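Local coordinates for protein hydrolase, HAD superfamily, subfamily III A (Legionella pneumophila, PDB 3N1U) that probably hydrolyses 3-deoxy-D-manno-octulosonate 8-phosphate to KDO and inorganic phosphate, a magnesium-dependent step of lipopolysaccharide biosynthesis, at residues A98-H101 and L102-T105; Q170-A173 and E174-I177; T5-E8 and M9-L13; Q72-V75 and V76-R79. All blocks are in the same frame, centred on the assembly; numbering follows the deposited sequence.

Contact 1 (A98-H101 and L102-T105); sequences AYQH and LKKT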
ATOM      1  N   ALA A  98     -28.571 -15.242  -0.124  1.00 36.61           N
ATOM      2  CA  ALA A  98     -27.838 -15.496   1.118  1.00 34.56           C
ATOM      3  C   ALA A  98     -28.370 -14.625   2.276  1.00 33.40           C
ATOM      4  O   ALA A  98     -28.416 -15.070   3.411  1.00 33.25           O
ATOM      5  CB  ALA A  98     -26.316 -15.237   0.932  1.00 32.83           C
ATOM      6  N   TYR A  99     -28.662 -13.354   2.000  1.00 32.82           N
ATOM      7  CA  TYR A  99     -29.222 -12.491   3.025  1.00 32.97           C
ATOM      8  C   TYR A  99     -30.525 -13.060   3.571  1.00 34.33           C
ATOM      9  O   TYR A  99     -30.768 -13.043   4.782  1.00 33.62           O
ATOM     10  CB  TYR A  99     -29.501 -11.101   2.464  1.00 33.35           C
ATOM     11  CG  TYR A  99     -30.257 -10.233   3.470  1.00 33.10           C
ATOM     12  CD1 TYR A  99     -29.594  -9.652   4.550  1.00 33.76           C
ATOM     13  CD2 TYR A  99     -31.633 -10.013   3.345  1.00 36.66           C
ATOM     14  CE1 TYR A  99     -30.291  -8.867   5.487  1.00 35.79           C
ATOM     15  CE2 TYR A  99     -32.326  -9.244   4.259  1.00 36.35           C
ATOM     16  CZ  TYR A  99     -31.643  -8.663   5.323  1.00 37.25           C
ATOM     17  OH  TYR A  99     -32.349  -7.893   6.215  1.00 36.18           O
ATOM     18  N   GLN A 100     -31.381 -13.569   2.679  1.00 35.29           N
ATOM     19  CA  GLN A 100     -32.682 -14.066   3.141  1.00 38.48           C
ATOM     20  C   GLN A 100     -32.499 -15.317   4.007  1.00 38.80           C
ATOM     21  O   GLN A 100     -33.225 -15.517   4.987  1.00 39.05           O
ATOM     22  CB  GLN A 100     -33.657 -14.300   1.942  1.00 38.74           C
ATOM     23  CG  GLN A 100     -35.115 -14.655   2.360  1.00 49.03           C
ATOM     24  CD  GLN A 100     -35.803 -13.619   3.268  1.00 55.10           C
ATOM     25  OE1 GLN A 100     -35.601 -12.392   3.138  1.00 57.38           O
ATOM     26  NE2 GLN A 100     -36.623 -14.115   4.189  1.00 58.80           N
ATOM     27  N   HIS A 101     -31.508 -16.137   3.661  1.00 39.25           N
ATOM     28  CA  HIS A 101     -31.189 -17.327   4.436  1.00 40.45           C
ATOM     29  C   HIS A 101     -30.660 -16.950   5.815  1.00 38.98           C
ATOM     30  O   HIS A 101     -31.058 -17.551   6.834  1.00 39.22           O
ATOM     31  CB  HIS A 101     -30.141 -18.182   3.719  1.00 41.76           C
ATOM     32  CG  HIS A 101     -29.799 -19.441   4.457  1.00 45.74           C
ATOM     33  ND1 HIS A 101     -28.905 -19.463   5.502  1.00 46.06           N
ATOM     34  CD2 HIS A 101     -30.252 -20.712   4.322  1.00 49.37           C
ATOM     35  CE1 HIS A 101     -28.808 -20.692   5.976  1.00 48.20           C
ATOM     36  NE2 HIS A 101     -29.629 -21.467   5.291  1.00 51.59           N
ATOM     37  N   LEU A 102     -29.765 -15.957   5.849  1.00 37.55           N
ATOM     38  CA  LEU A 102     -29.231 -15.469   7.132  1.00 35.73           C
ATOM     39  C   LEU A 102     -30.362 -14.894   7.997  1.00 36.27           C
ATOM     40  O   LEU A 102     -30.423 -15.108   9.208  1.00 34.75           O
ATOM     41  CB  LEU A 102     -28.177 -14.404   6.883  1.00 34.07           C
ATOM     42  CG  LEU A 102     -27.534 -13.818   8.143  1.00 33.22           C
ATOM     43  CD1 LEU A 102     -26.775 -14.841   8.997  1.00 34.97           C
ATOM     44  CD2 LEU A 102     -26.643 -12.611   7.771  1.00 32.30           C
ATOM     45  N   LYS A 103     -31.274 -14.167   7.353  1.00 36.92           N
ATOM     46  CA  LYS A 103     -32.385 -13.574   8.066  1.00 38.22           C
ATOM     47  C   LYS A 103     -33.246 -14.666   8.716  1.00 39.20           C
ATOM     48  O   LYS A 103     -33.660 -14.535   9.876  1.00 39.90           O
ATOM     49  CB  LYS A 103     -33.179 -12.692   7.107  1.00 38.91           C
ATOM     50  CG  LYS A 103     -34.419 -12.023   7.686  1.00 41.85           C
ATOM     51  CD  LYS A 103     -34.940 -11.121   6.573  1.00 43.53           C
ATOM     52  CE  LYS A 103     -35.673  -9.934   7.105  1.00 47.30           C
ATOM     53  NZ  LYS A 103     -37.093 -10.175   7.088  1.00 42.60           N
ATOM     54  N   LYS A 104     -33.520 -15.742   7.970  1.00 40.79           N
ATOM     55  CA  LYS A 104     -34.303 -16.860   8.499  1.00 42.14           C
ATOM     56  C   LYS A 104     -33.572 -17.501   9.676  1.00 41.92           C
ATOM     57  O   LYS A 104     -34.187 -17.839  10.686  1.00 43.81           O
ATOM     58  CB  LYS A 104     -34.595 -17.920   7.429  1.00 41.63           C
ATOM     59  CG  LYS A 104     -35.654 -17.517   6.449  1.00 46.42           C
ATOM     60  CD  LYS A 104     -35.941 -18.664   5.476  1.00 50.95           C
ATOM     61  CE  LYS A 104     -37.139 -18.372   4.573  1.00 56.29           C
ATOM     62  NZ  LYS A 104     -36.879 -17.169   3.709  1.00 55.61           N
ATOM     63  N   THR A 105     -32.257 -17.679   9.532  1.00 41.76           N
ATOM     64  CA  THR A 105     -31.452 -18.345  10.546  1.00 42.17           C
ATOM     65  C   THR A 105     -31.469 -17.564  11.856  1.00 41.56           C
ATOM     66  O   THR A 105     -31.617 -18.147  12.935  1.00 42.87           O
ATOM     67  CB  THR A 105     -29.984 -18.492  10.045  1.00 42.71           C
ATOM     68  OG1 THR A 105     -29.986 -19.150   8.755  1.00 44.39           O
ATOM     69  CG2 THR A 105     -29.098 -19.236  11.087  1.00 42.01           C
TER

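Contact 2 (Q170-A173 and E174-I177); sequences QNKA and ELAI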
ATOM      1  N   GLN A 170     -25.027   1.989  21.225  1.00 35.33           N
ATOM      2  CA  GLN A 170     -25.710   1.098  22.106  1.00 35.72           C
ATOM      3  C   GLN A 170     -25.139   1.089  23.526  1.00 36.59           C
ATOM      4  O   GLN A 170     -25.585   0.313  24.357  1.00 37.29           O
ATOM      5  CB  GLN A 170     -25.648  -0.304  21.490  1.00 35.11           C
ATOM      6  CG  GLN A 170     -26.441  -0.415  20.155  1.00 33.14           C
ATOM      7  CD  GLN A 170     -26.457  -1.857  19.635  1.00 34.47           C
ATOM      8  OE1 GLN A 170     -26.309  -2.807  20.411  1.00 37.02           O
ATOM      9  NE2 GLN A 170     -26.663  -2.023  18.338  1.00 29.38           N
ATOM     10  N   ASN A 171     -24.144   1.955  23.766  1.00 37.58           N
ATOM     11  CA  ASN A 171     -23.467   2.068  25.067  0.50 38.96           C
ATOM     12  C   ASN A 171     -22.860   0.726  25.491  1.00 38.68           C
ATOM     13  O   ASN A 171     -22.895   0.373  26.686  1.00 39.09           O
ATOM     14  CB  ASN A 171     -24.416   2.628  26.153  0.50 41.43           C
ATOM     15  CG  ASN A 171     -24.897   4.047  25.853  0.50 42.65           C
ATOM     16  OD1 ASN A 171     -24.122   4.911  25.466  0.50 45.70           O
ATOM     17  ND2 ASN A 171     -26.181   4.286  26.053  0.50 46.35           N
ATOM     18  N   LYS A 172     -22.299  -0.006  24.516  1.00 36.84           N
ATOM     19  CA  LYS A 172     -21.710  -1.331  24.729  1.00 36.44           C
ATOM     20  C   LYS A 172     -20.189  -1.382  24.532  1.00 36.60           C
ATOM     21  O   LYS A 172     -19.592  -2.453  24.617  1.00 36.28           O
ATOM     22  CB  LYS A 172     -22.370  -2.382  23.816  1.00 35.04           C
ATOM     23  CG  LYS A 172     -23.766  -2.784  24.261  1.00 36.43           C
ATOM     24  CD  LYS A 172     -24.477  -3.695  23.256  1.00 36.19           C
ATOM     25  CE  LYS A 172     -25.931  -4.043  23.807  1.00 36.49           C
ATOM     26  NZ  LYS A 172     -26.741  -4.434  22.604  1.00 40.38           N
ATOM     27  N   ALA A 173     -19.570  -0.239  24.291  1.00 36.28           N
ATOM     28  CA  ALA A 173     -18.108  -0.204  24.031  1.00 36.77           C
ATOM     29  C   ALA A 173     -17.290  -0.760  25.241  1.00 38.16           C
ATOM     30  O   ALA A 173     -16.387  -1.614  25.056  1.00 38.05           O
ATOM     31  CB  ALA A 173     -17.677   1.185  23.667  1.00 35.97           C
ATOM     32  N   GLU A 174     -17.579  -0.273  26.439  1.00 40.33           N
ATOM     33  CA  GLU A 174     -16.931  -0.791  27.667  1.00 43.40           C
ATOM     34  C   GLU A 174     -17.205  -2.290  27.912  1.00 43.50           C
ATOM     35  O   GLU A 174     -16.253  -3.047  28.128  1.00 44.02           O
ATOM     36  CB  GLU A 174     -17.261   0.068  28.901  1.00 46.77           C
ATOM     37  CG  GLU A 174     -16.237   1.199  29.176  1.00 53.45           C
ATOM     38  CD  GLU A 174     -14.747   0.730  29.200  1.00 58.15           C
ATOM     39  OE1 GLU A 174     -13.878   1.394  28.555  1.00 64.41           O
ATOM     40  OE2 GLU A 174     -14.436  -0.297  29.853  1.00 59.34           O
ATOM     41  N   LEU A 175     -18.476  -2.707  27.838  1.00 42.79           N
ATOM     42  CA  LEU A 175     -18.861  -4.144  27.860  1.00 44.59           C
ATOM     43  C   LEU A 175     -18.025  -5.004  26.908  1.00 41.93           C
ATOM     44  O   LEU A 175     -17.468  -6.041  27.312  1.00 41.69           O
ATOM     45  CB  LEU A 175     -20.371  -4.360  27.542  1.00 45.01           C
ATOM     46  CG  LEU A 175     -21.398  -4.639  28.643  1.00 51.21           C
ATOM     47  CD1 LEU A 175     -21.486  -3.493  29.636  1.00 57.41           C
ATOM     48  CD2 LEU A 175     -22.776  -4.950  28.051  1.00 52.78           C
ATOM     49  N   ALA A 176     -17.919  -4.544  25.652  1.00 40.23           N
ATOM     50  CA  ALA A 176     -17.186  -5.240  24.594  1.00 37.40           C
ATOM     51  C   ALA A 176     -15.703  -5.425  24.934  1.00 37.69           C
ATOM     52  O   ALA A 176     -15.200  -6.560  24.884  1.00 37.42           O
ATOM     53  CB  ALA A 176     -17.331  -4.519  23.248  1.00 35.97           C
ATOM     54  N   ILE A 177     -15.006  -4.348  25.290  1.00 36.53           N
ATOM     55  CA  ILE A 177     -13.548  -4.492  25.546  1.00 38.60           C
ATOM     56  C   ILE A 177     -13.300  -5.295  26.800  1.00 41.33           C
ATOM     57  O   ILE A 177     -12.312  -6.056  26.886  1.00 41.30           O
ATOM     58  CB  ILE A 177     -12.782  -3.122  25.502  1.00 38.80           C
ATOM     59  CG1 ILE A 177     -11.242  -3.279  25.536  1.00 39.67           C
ATOM     60  CG2 ILE A 177     -13.219  -2.208  26.684  1.00 40.61           C
ATOM     61  CD1 ILE A 177     -10.621  -4.210  24.453  1.00 33.78           C
TER
HETATM   62  O   HOH W   1     -20.528  -0.642  27.854  1.00 39.40           O

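Contact 3 (T5-E8 and M9-L13); sequences TEIE and MNELL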
ATOM      1  N   THR A   5     -26.655  18.773  10.856  1.00 60.88           N
ATOM      2  CA  THR A   5     -25.653  17.732  11.184  1.00 58.81           C
ATOM      3  C   THR A   5     -26.020  16.958  12.494  1.00 57.37           C
ATOM      4  O   THR A   5     -25.756  15.744  12.609  1.00 54.77           O
ATOM      5  CB  THR A   5     -24.178  18.297  11.237  1.00 59.64           C
ATOM      6  OG1 THR A   5     -24.081  19.338  12.222  1.00 62.27           O
ATOM      7  CG2 THR A   5     -23.700  18.846   9.844  1.00 59.70           C
ATOM      8  N   GLU A   6     -26.639  17.673  13.444  1.00 58.35           N
ATOM      9  CA  GLU A   6     -27.193  17.081  14.684  1.00 57.78           C
ATOM     10  C   GLU A   6     -28.336  16.098  14.367  1.00 55.48           C
ATOM     11  O   GLU A   6     -28.335  14.953  14.831  1.00 53.06           O
ATOM     12  CB  GLU A   6     -27.688  18.173  15.671  1.00 60.59           C
ATOM     13  CG  GLU A   6     -26.671  19.275  16.102  1.00 64.52           C
ATOM     14  CD  GLU A   6     -25.467  18.738  16.885  1.00 68.35           C
ATOM     15  OE1 GLU A   6     -25.660  18.178  17.985  1.00 69.26           O
ATOM     16  OE2 GLU A   6     -24.315  18.882  16.407  1.00 70.95           O
ATOM     17  N   ILE A   7     -29.315  16.554  13.581  1.00 55.31           N
ATOM     18  CA  ILE A   7     -30.408  15.677  13.108  1.00 54.15           C
ATOM     19  C   ILE A   7     -29.884  14.401  12.428  1.00 51.54           C
ATOM     20  O   ILE A   7     -30.259  13.270  12.790  1.00 49.48           O
ATOM     21  CB  ILE A   7     -31.356  16.416  12.116  1.00 55.23           C
ATOM     22  CG1 ILE A   7     -31.951  17.687  12.757  1.00 57.40           C
ATOM     23  CG2 ILE A   7     -32.427  15.454  11.563  1.00 54.90           C
ATOM     24  CD1 ILE A   7     -33.087  17.469  13.709  1.00 58.66           C
ATOM     25  N   GLU A   8     -29.009  14.593  11.442  1.00 51.81           N
ATOM     26  CA  GLU A   8     -28.460  13.481  10.684  1.00 49.77           C
ATOM     27  C   GLU A   8     -27.645  12.553  11.584  1.00 47.88           C
ATOM     28  O   GLU A   8     -27.758  11.342  11.471  1.00 44.93           O
ATOM     29  CB  GLU A   8     -27.627  13.996   9.497  1.00 51.25           C
ATOM     30  CG  GLU A   8     -28.494  14.739   8.449  1.00 55.73           C
ATOM     31  CD  GLU A   8     -27.716  15.283   7.245  1.00 62.12           C
ATOM     32  OE1 GLU A   8     -26.634  14.734   6.887  1.00 62.73           O
ATOM     33  OE2 GLU A   8     -28.207  16.271   6.650  1.00 65.96           O
HETATM   34  N   MSE A   9     -26.831  13.129  12.475  1.00 48.15           N
HETATM   35  CA  MSE A   9     -26.086  12.329  13.440  1.00 47.92           C
HETATM   36  C   MSE A   9     -27.058  11.513  14.336  1.00 45.90           C
HETATM   37  O   MSE A   9     -26.832  10.325  14.578  1.00 43.68           O
HETATM   38  CB  MSE A   9     -25.096  13.187  14.267  1.00 50.35           C
HETATM   39  CG  MSE A   9     -24.265  12.417  15.306  1.00 53.72           C
HETATM   40 SE   MSE A   9     -23.314  10.855  14.549  1.00 64.45          SE
HETATM   41  CE  MSE A   9     -22.703  11.698  12.854  1.00 63.23           C
ATOM     42  N   ASN A  10     -28.149  12.129  14.766  1.00 46.04           N
ATOM     43  CA  ASN A  10     -29.140  11.391  15.558  1.00 46.10           C
ATOM     44  C   ASN A  10     -29.841  10.287  14.786  1.00 44.59           C
ATOM     45  O   ASN A  10     -30.056   9.196  15.322  1.00 43.01           O
ATOM     46  CB  ASN A  10     -30.155  12.315  16.157  1.00 48.68           C
ATOM     47  CG  ASN A  10     -29.954  12.475  17.612  1.00 52.16           C
ATOM     48  OD1 ASN A  10     -28.931  12.997  18.042  1.00 55.54           O
ATOM     49  ND2 ASN A  10     -30.921  12.020  18.399  1.00 54.66           N
ATOM     50  N   GLU A  11     -30.183  10.568  13.528  1.00 43.09           N
ATOM     51  CA  GLU A  11     -30.852   9.557  12.696  1.00 42.31           C
ATOM     52  C   GLU A  11     -29.929   8.365  12.455  1.00 39.62           C
ATOM     53  O   GLU A  11     -30.369   7.227  12.444  1.00 38.21           O
ATOM     54  CB  GLU A  11     -31.311  10.161  11.367  1.00 43.01           C
ATOM     55  CG  GLU A  11     -32.648  10.954  11.532  1.00 48.72           C
ATOM     56  CD  GLU A  11     -32.993  11.861  10.327  1.00 53.96           C
ATOM     57  OE1 GLU A  11     -32.327  11.751   9.291  1.00 56.48           O
ATOM     58  OE2 GLU A  11     -33.926  12.698  10.433  1.00 56.80           O
ATOM     59  N   LEU A  12     -28.635   8.634  12.307  1.00 36.93           N
ATOM     60  CA  LEU A  12     -27.659   7.562  12.128  1.00 35.49           C
ATOM     61  C   LEU A  12     -27.531   6.736  13.419  1.00 35.35           C
ATOM     62  O   LEU A  12     -27.536   5.494  13.386  1.00 34.69           O
ATOM     63  CB  LEU A  12     -26.300   8.168  11.699  1.00 34.79           C
ATOM     64  CG  LEU A  12     -25.112   7.203  11.717  1.00 32.71           C
ATOM     65  CD1 LEU A  12     -25.192   6.114  10.624  1.00 33.32           C
ATOM     66  CD2 LEU A  12     -23.782   7.969  11.602  1.00 34.24           C
ATOM     67  N   LEU A  13     -27.417   7.419  14.553  1.00 35.58           N
ATOM     68  CA  LEU A  13     -27.368   6.758  15.851  1.00 37.63           C
ATOM     69  C   LEU A  13     -28.618   5.892  16.124  1.00 36.83           C
ATOM     70  O   LEU A  13     -28.487   4.782  16.656  1.00 35.28           O
ATOM     71  CB  LEU A  13     -27.183   7.787  17.012  1.00 39.39           C
ATOM     72  CG  LEU A  13     -25.763   8.402  17.077  1.00 42.13           C
ATOM     73  CD1 LEU A  13     -25.605   9.366  18.278  1.00 47.94           C
ATOM     74  CD2 LEU A  13     -24.607   7.371  17.064  1.00 42.71           C
TER

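Contact 4 (Q72-V75 and V76-R79); sequences QNAV and VDHR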
ATOM      1  N   GLN A  72     -14.594 -17.181  -3.480  1.00 42.06           N
ATOM      2  CA  GLN A  72     -14.798 -18.621  -3.249  1.00 44.69           C
ATOM      3  C   GLN A  72     -13.537 -19.277  -2.684  1.00 43.67           C
ATOM      4  O   GLN A  72     -13.551 -20.428  -2.315  1.00 44.50           O
ATOM      5  CB  GLN A  72     -15.126 -19.337  -4.566  1.00 46.22           C
ATOM      6  CG  GLN A  72     -16.564 -19.155  -5.051  1.00 52.43           C
ATOM      7  CD  GLN A  72     -16.891 -19.939  -6.310  1.00 59.12           C
ATOM      8  OE1 GLN A  72     -16.053 -20.080  -7.213  1.00 61.80           O
ATOM      9  NE2 GLN A  72     -18.131 -20.453  -6.386  1.00 61.37           N
ATOM     10  N   ASN A  73     -12.429 -18.563  -2.651  1.00 42.19           N
ATOM     11  CA  ASN A  73     -11.173 -19.254  -2.358  1.00 42.60           C
ATOM     12  C   ASN A  73     -10.988 -19.540  -0.846  1.00 40.60           C
ATOM     13  O   ASN A  73     -11.685 -18.970  -0.007  1.00 39.70           O
ATOM     14  CB  ASN A  73     -10.006 -18.455  -2.950  1.00 42.69           C
ATOM     15  CG  ASN A  73      -9.963 -17.044  -2.402  1.00 45.74           C
ATOM     16  OD1 ASN A  73      -9.491 -16.842  -1.301  1.00 53.14           O
ATOM     17  ND2 ASN A  73     -10.524 -16.082  -3.132  1.00 48.47           N
ATOM     18  N   ALA A  74     -10.052 -20.423  -0.517  1.00 39.43           N
ATOM     19  CA  ALA A  74      -9.810 -20.857   0.848  1.00 40.18           C
ATOM     20  C   ALA A  74      -9.197 -19.766   1.771  1.00 38.48           C
ATOM     21  O   ALA A  74      -9.321 -19.874   2.978  1.00 37.29           O
ATOM     22  CB  ALA A  74      -8.958 -22.127   0.866  1.00 43.11           C
ATOM     23  N   VAL A  75      -8.582 -18.710   1.209  1.00 36.66           N
ATOM     24  CA  VAL A  75      -8.228 -17.547   2.052  1.00 35.53           C
ATOM     25  C   VAL A  75      -9.392 -17.113   2.977  1.00 34.72           C
ATOM     26  O   VAL A  75      -9.186 -16.830   4.160  1.00 35.08           O
ATOM     27  CB  VAL A  75      -7.811 -16.327   1.184  1.00 34.99           C
ATOM     28  CG1 VAL A  75      -7.577 -15.078   2.091  1.00 33.86           C
ATOM     29  CG2 VAL A  75      -6.563 -16.647   0.382  1.00 35.10           C
ATOM     30  N   VAL A  76     -10.603 -17.025   2.415  1.00 34.11           N
ATOM     31  CA  VAL A  76     -11.770 -16.561   3.151  1.00 34.52           C
ATOM     32  C   VAL A  76     -12.032 -17.508   4.345  1.00 34.98           C
ATOM     33  O   VAL A  76     -12.206 -17.050   5.457  1.00 34.58           O
ATOM     34  CB  VAL A  76     -13.014 -16.432   2.220  1.00 35.35           C
ATOM     35  CG1 VAL A  76     -14.301 -16.126   3.015  1.00 35.69           C
ATOM     36  CG2 VAL A  76     -12.724 -15.348   1.106  1.00 34.96           C
ATOM     37  N   ASP A  77     -12.013 -18.826   4.104  1.00 36.57           N
ATOM     38  CA  ASP A  77     -12.272 -19.813   5.155  1.00 37.56           C
ATOM     39  C   ASP A  77     -11.257 -19.693   6.288  1.00 37.36           C
ATOM     40  O   ASP A  77     -11.635 -19.729   7.500  1.00 38.13           O
ATOM     41  CB  ASP A  77     -12.245 -21.234   4.575  1.00 39.78           C
ATOM     42  CG  ASP A  77     -13.254 -21.398   3.450  1.00 42.65           C
ATOM     43  OD1 ASP A  77     -14.485 -21.356   3.709  1.00 42.53           O
ATOM     44  OD2 ASP A  77     -12.812 -21.591   2.316  1.00 45.37           O
ATOM     45  N   HIS A  78      -9.991 -19.518   5.912  1.00 36.25           N
ATOM     46  CA  HIS A  78      -8.932 -19.366   6.933  1.00 37.42           C
ATOM     47  C   HIS A  78      -9.146 -18.144   7.775  1.00 34.79           C
ATOM     48  O   HIS A  78      -9.027 -18.200   8.997  1.00 36.12           O
ATOM     49  CB  HIS A  78      -7.536 -19.326   6.315  1.00 37.88           C
ATOM     50  CG  HIS A  78      -7.099 -20.645   5.766  1.00 44.06           C
ATOM     51  ND1 HIS A  78      -6.844 -20.852   4.423  1.00 45.66           N
ATOM     52  CD2 HIS A  78      -6.867 -21.825   6.384  1.00 48.85           C
ATOM     53  CE1 HIS A  78      -6.473 -22.110   4.241  1.00 46.23           C
ATOM     54  NE2 HIS A  78      -6.485 -22.722   5.411  1.00 52.44           N
ATOM     55  N   ARG A  79      -9.498 -17.039   7.135  1.00 32.28           N
ATOM     56  CA  ARG A  79      -9.785 -15.817   7.904  1.00 30.33           C
ATOM     57  C   ARG A  79     -11.020 -15.931   8.805  1.00 31.51           C
ATOM     58  O   ARG A  79     -11.016 -15.465   9.952  1.00 30.26           O
ATOM     59  CB  ARG A  79      -9.898 -14.597   6.980  1.00 29.97           C
ATOM     60  CG  ARG A  79     -10.109 -13.259   7.737  1.00 27.42           C
ATOM     61  CD  ARG A  79      -8.865 -12.868   8.593  1.00 28.62           C
ATOM     62  NE  ARG A  79      -8.964 -11.514   9.160  1.00 30.24           N
ATOM     63  CZ  ARG A  79      -8.360 -11.154  10.303  1.00 30.35           C
ATOM     64  NH1 ARG A  79      -7.636 -12.051  11.007  1.00 29.48           N
ATOM     65  NH2 ARG A  79      -8.507  -9.930  10.768  1.00 29.15           N
TER

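Contact 1 (A98-H101 and L102-T105)
H101 O takes two bonds from T105. The hydroxyl T105 OG1 donates to it at 2.7 Å from above the carbonyl plane, and T105 N reaches it at 3.0 Å from the opposite face. The hydroxyl can fold back on the preceding turn because OG1 stands beside the threonine's own backbone N (chi1 -54°). Ahead of this pair the main chain runs in regular i to i+4 bonds: L102 N to A98 O, K103 N to Y99 O at 2.9 Å, and K104 N to Q100 O.

Nonpolar contact follows the same spacing. The aliphatic part of K103 lies obliquely by the Y99 ring, with K103 CD 4.0 Å from Y99 CE2 and K103 CE equally far from Y99 OH. The phenol oxygen is hydrogen-bonded to D110, to which K103 NZ makes a long, weak ion pair. Y99 also meets F113 edge-to-face. On another flank the H101 imidazole passes by the threonine hydroxyl, its CE1 3.4 Å from T105 OG1, while H101 ND1 is hydrogen-bonded to Y89 OH. A98 and L102 turn to the sheet, touching strands 64-68 and 87-89.

Buried A98, Y99 and L102 against exposed K104 and T105, with K103 partly exposed, make an amphipathic alpha-helix, here helix 96-106, which packs on the parallel sheet of the Rossmann-like HAD fold.

Contact 2 (Q170-A173 and E174-I177)
K172 O accepts the amide of A176 at 2.9 Å, with N-H...O at 159° and the donor nearly along the C=O axis; A176 CB also lies 3.4 Å from this oxygen. One residue on, I177 N bonds to A173 O at 3.1 Å, and I177 CG2 rests near the same carbonyl. These two bonds make the first turn of helix 173-181. A water extends the polar link backwards: it donates to N171 O at 2.8 Å and accepts from L175 N at 2.9 Å, bridging the turn to an amide of the new helix.

Before the turn, N171 has positive phi (57°) and closes the previous helix in a Schellman motif. The extended side chain of K172 reaches back to Q170, its NZ donating to Q170 OE1 at 2.8 Å, tilted only slightly from the amide plane. The other end of that amide is held as well, since Q170 NE2 bonds to A16 O and I19 O. K172 meets L175 only loosely.

The segment thus links helix 158-169 to helix 173-181: K172 and A176 touch L167, A173 lies on N168, A176 and I177 meet L57 of helix 49-60, and I177 packs on L120 of a neighbouring subunit.

Contact 3 (T5-E8 and M9-L13)
I7 and E11, one turn apart, make the closest meeting of side chains across this stretch, a close but exposed touch: I7 CG2 comes to 3.3 Å from E11 OE2. The two cross at a slant, the methyl approaching the carboxylate and the stem of E11 passing near I7 O. The methyl leans along the helix because CG2 is anti to the isoleucine N, while CG1 swings back beside that N (chi1 -57°). E11 begins in the same sense, its CG beside its backbone N, then runs extended to the carboxylate.

The tight part is the backbone ladder and the buried L12. Four consecutive i to i+4 bonds tie the segments: M9 N to T5 O, N10 N to E6 O and E11 N to I7 O, each 2.8 Å, then L12 N to E8 O at 3.0 Å. E11 N comes nearly straight onto its carbonyl, whereas M9 N is tilted 35° from the plane of its own. M9 CB also sits close to T5 O, at 3.1 Å.

The side chains beyond this ladder are mostly loose and solvent-facing. E8 OE2 and E11 OE1 stand 6.7 Å apart, two like charges not in contact, and the selenomethionine M9 bends away from the first segment at chi2 and chi3. T5 OG1 turns back to S2 N, near the helix start.

L12, with L13, packs on L165 of helix 158-169. Helix 3-17 is thus an N-terminal helix with an exposed, mostly polar side that includes I7 and M9, paired with helix 158-169 through its leucines.

Contact 4 (Q72-V75 and V76-R79)
The chain turns from an extended N73 (psi 165°) into helix 74-83, opening with a bent i to i+3 bond from V76 N to N73 O at 3.3 Å and settling into i to i+4 bonds from H78 N to A74 O and R79 N to V75 O, both 3.0 Å. The H78 ring lies obliquely beside A74, with ND1 3.0 Å from A74 O and CE1 4.2 Å from A74 CB. D77 reaches back as well: its CG lies beside its own N (chi1 -57°), which brings OD2 to 3.4 Å from A74 CA. That carboxylate is held from outside by a salt bridge from OD2 to K90 and a hydrogen bond from OD1 to Y88.

The helix is the crossover of the beta-alpha-beta unit formed by strands 64-68 and 87-89. V76 faces inward, its side chain about 6 Å from that of D27, a calcium ligand and probable substrate-binding residue.

V75 and R79 turn to F47 of strand 43-48, and the R79 guanidinium is hydrogen-bonded to Q82. A neighbouring subunit meets this helix: N39 of that chain packs on N73 and H78 and makes a weak hydrogen bond to V75 N, while its L35 packs on R79.

In the fold
All four are local contacts: 1 and 3 lie within a helix, 2 and 4 where a loop enters one. Contacts 1 and 4 are partly buried beside the parallel sheet, and tyrosines and a lysine at strand 87-89 hold their polar ends: Y89 in one, Y88 and K90 in the other. Surface contacts 2 and 3 share helix 158-169, touched by K172 and A176 of one and by L12 and L13 of the other; contact 3 rests largely on backbone bonds, whereas contact 2 adds a water bridge and a lysine-amide link. Contacts 2 and 4 also meet a neighbouring subunit. Contacts 3 and 4 lie on opposite sides of the chain's centre.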